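Local coordinates for Serine/threonine-protein kinase-like protein ACR4 (Arabidopsis thaliana, PDB 7A0J), which acts as a plant receptor kinase that controls formative cell divisions in meristems, including the root tip, in response to the CLE40 peptide signal, at residues Cys244-Arg248 and Tyr249-Ala253. Numbering follows the deposited sequence.
Sequences CGIKR and YDHSA
Lys247 lays its extended aliphatic chain alongside Asp250 and Ser252, its CB 3.4 Å from Asp250 OD1 and its CD 3.6 Å from Ser252 OG. With CG anti to the carbonyl carbon (chi1 -64°), the lysine points the same way as the aspartate, yet the charged ends do not meet; its NZ has instead a long, weak ion pair with Glu231. The carboxylate serves the turn itself. Ser252 N reaches Asp250 OD1 at 3.2 Å and closes an Asx turn, and Ser252 OG, donating at 2.8 Å, grips the same Asp250 OD1 a second time, both donors lying above one face of the carboxylate plane. Two backbone bonds also cross the turn: Lys247 N donates almost straight to Ser252 O (3.1 Å, 174°), whereas His251 N to Lys247 O is weak, bent to 123°. His251 takes a left-handed backbone conformation, which helps the chain reverse. Ile246 covers the other side of the hairpin, where its CG2 branch rests 3.5 Å from His251 CA and meets the imidazole obliquely; His251 ND1 is hydrogen-bonded to Phe272 O. Arg248 takes its polar end outside the turn, where NH1 is hydrogen-bonded to Leu198 O. Beyond the loop, Ile246 and Ala253 form an antiparallel non-hydrogen-bonded pair, and the Cys244-Cys255 disulfide ties the two strands together farther along. A hairpin loop containing an Asx turn thus joins strands 242-247 and 253-257 in the sixth repeat of the ectodomain, as between neighbouring strands of a beta-propeller blade.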
ATOM      1  N   CYS A 244      -7.765  -5.549   7.616  1.00 39.92           N
ATOM      2  CA  CYS A 244      -9.061  -4.833   7.745  1.00 40.43           C
ATOM      3  C   CYS A 244      -9.661  -4.645   6.351  1.00 39.81           C
ATOM      4  O   CYS A 244      -8.891  -4.619   5.373  1.00 39.15           O
ATOM      5  CB  CYS A 244      -8.904  -3.477   8.425  1.00 40.71           C
ATOM      6  SG  CYS A 244      -8.221  -3.567  10.100  1.00 42.49           S
ATOM      7  N   GLY A 245     -10.987  -4.527   6.275  1.00 40.31           N
ATOM      8  CA  GLY A 245     -11.719  -4.319   5.014  1.00 40.15           C
ATOM      9  C   GLY A 245     -12.958  -3.472   5.218  1.00 40.98           C
ATOM     10  O   GLY A 245     -13.396  -3.323   6.376  1.00 41.65           O
ATOM     11  N   ILE A 246     -13.484  -2.919   4.125  1.00 41.29           N
ATOM     12  CA  ILE A 246     -14.781  -2.187   4.077  1.00 42.70           C
ATOM     13  C   ILE A 246     -15.813  -3.120   3.432  1.00 44.16           C
ATOM     14  O   ILE A 246     -15.577  -3.543   2.287  1.00 43.79           O
ATOM     15  CB  ILE A 246     -14.623  -0.857   3.310  1.00 42.49           C
ATOM     16  CG1 ILE A 246     -13.617   0.067   4.005  1.00 41.58           C
ATOM     17  CG2 ILE A 246     -15.969  -0.178   3.107  1.00 44.17           C
ATOM     18  CD1 ILE A 246     -13.281   1.322   3.226  1.00 41.67           C
ATOM     19  N   LYS A 247     -16.892  -3.443   4.155  1.00 46.13           N
ATOM     20  CA  LYS A 247     -18.028  -4.264   3.650  1.00 48.53           C
ATOM     21  C   LYS A 247     -18.789  -3.449   2.599  1.00 49.73           C
ATOM     22  O   LYS A 247     -19.014  -2.254   2.838  1.00 49.69           O
ATOM     23  CB  LYS A 247     -18.961  -4.668   4.796  1.00 50.45           C
ATOM     24  CG  LYS A 247     -18.348  -5.576   5.852  1.00 50.34           C
ATOM     25  CD  LYS A 247     -19.329  -5.957   6.941  1.00 52.84           C
ATOM     26  CE  LYS A 247     -18.725  -6.841   8.011  1.00 53.22           C
ATOM     27  NZ  LYS A 247     -19.747  -7.282   8.990  1.00 56.13           N
ATOM     28  N   ARG A 248     -19.172  -4.076   1.485  1.00 51.37           N
ATOM     29  CA  ARG A 248     -19.779  -3.391   0.313  1.00 53.27           C
ATOM     30  C   ARG A 248     -21.157  -2.825   0.669  1.00 55.63           C
ATOM     31  O   ARG A 248     -21.489  -1.735   0.157  1.00 56.49           O
ATOM     32  CB  ARG A 248     -19.894  -4.344  -0.879  1.00 54.96           C
ATOM     33  CG  ARG A 248     -20.375  -3.671  -2.158  1.00 56.98           C
ATOM     34  CD  ARG A 248     -20.111  -4.526  -3.380  1.00 58.12           C
ATOM     35  NE  ARG A 248     -20.950  -5.717  -3.395  1.00 60.67           N
ATOM     36  CZ  ARG A 248     -20.718  -6.805  -4.124  1.00 61.81           C
ATOM     37  NH1 ARG A 248     -19.653  -6.874  -4.907  1.00 60.52           N
ATOM     38  NH2 ARG A 248     -21.551  -7.830  -4.060  1.00 64.36           N
ATOM     39  N   TYR A 249     -21.926  -3.528   1.506  1.00 56.93           N
ATOM     40  CA  TYR A 249     -23.353  -3.216   1.778  1.00 59.75           C
ATOM     41  C   TYR A 249     -23.471  -1.934   2.613  1.00 59.13           C
ATOM     42  O   TYR A 249     -24.231  -1.037   2.196  1.00 60.89           O
ATOM     43  CB  TYR A 249     -24.064  -4.393   2.452  1.00 61.73           C
ATOM     44  CG  TYR A 249     -25.552  -4.406   2.212  1.00 65.56           C
ATOM     45  CD1 TYR A 249     -26.071  -4.864   1.012  1.00 67.71           C
ATOM     46  CD2 TYR A 249     -26.441  -3.931   3.164  1.00 67.33           C
ATOM     47  CE1 TYR A 249     -27.435  -4.870   0.770  1.00 71.54           C
ATOM     48  CE2 TYR A 249     -27.807  -3.930   2.938  1.00 70.94           C
ATOM     49  CZ  TYR A 249     -28.307  -4.401   1.736  1.00 73.18           C
ATOM     50  OH  TYR A 249     -29.650  -4.408   1.494  1.00 77.19           O
ATOM     51  N   ASP A 250     -22.759  -1.851   3.745  1.00 56.82           N
ATOM     52  CA  ASP A 250     -22.927  -0.765   4.752  1.00 56.71           C
ATOM     53  C   ASP A 250     -21.644   0.071   4.902  1.00 53.91           C
ATOM     54  O   ASP A 250     -21.641   0.974   5.759  1.00 53.81           O
ATOM     55  CB  ASP A 250     -23.395  -1.333   6.097  1.00 57.75           C
ATOM     56  CG  ASP A 250     -22.436  -2.315   6.752  1.00 56.12           C
ATOM     57  OD1 ASP A 250     -21.410  -2.648   6.126  1.00 54.21           O
ATOM     58  OD2 ASP A 250     -22.725  -2.742   7.887  1.00 57.15           O
ATOM     59  N   HIS A 251     -20.600  -0.202   4.108  1.00 51.90           N
ATOM     60  CA  HIS A 251     -19.299   0.526   4.115  1.00 49.79           C
ATOM     61  C   HIS A 251     -18.664   0.513   5.515  1.00 48.72           C
ATOM     62  O   HIS A 251     -17.802   1.379   5.778  1.00 47.87           O
ATOM     63  CB  HIS A 251     -19.478   1.958   3.582  1.00 50.52           C
ATOM     64  CG  HIS A 251     -19.360   2.071   2.099  1.00 51.00           C
ATOM     65  ND1 HIS A 251     -18.282   2.686   1.490  1.00 49.83           N
ATOM     66  CD2 HIS A 251     -20.170   1.652   1.103  1.00 52.66           C
ATOM     67  CE1 HIS A 251     -18.438   2.645   0.182  1.00 50.75           C
ATOM     68  NE2 HIS A 251     -19.589   2.015  -0.081  1.00 52.52           N
ATOM     69  N   SER A 252     -19.039  -0.446   6.370  1.00 49.11           N
ATOM     70  CA  SER A 252     -18.531  -0.571   7.762  1.00 48.64           C
ATOM     71  C   SER A 252     -17.169  -1.274   7.744  1.00 46.66           C
ATOM     72  O   SER A 252     -17.002  -2.229   6.958  1.00 46.14           O
ATOM     73  CB  SER A 252     -19.516  -1.288   8.651  1.00 50.69           C
ATOM     74  OG  SER A 252     -19.605  -2.663   8.311  1.00 51.30           O
ATOM     75  N   ALA A 253     -16.235  -0.802   8.572  1.00 45.65           N
ATOM     76  CA  ALA A 253     -14.895  -1.398   8.765  1.00 44.36           C
ATOM     77  C   ALA A 253     -15.029  -2.695   9.566  1.00 45.35           C
ATOM     78  O   ALA A 253     -15.802  -2.712  10.543  1.00 46.90           O
ATOM     79  CB  ALA A 253     -13.980  -0.418   9.461  1.00 43.82           C
TER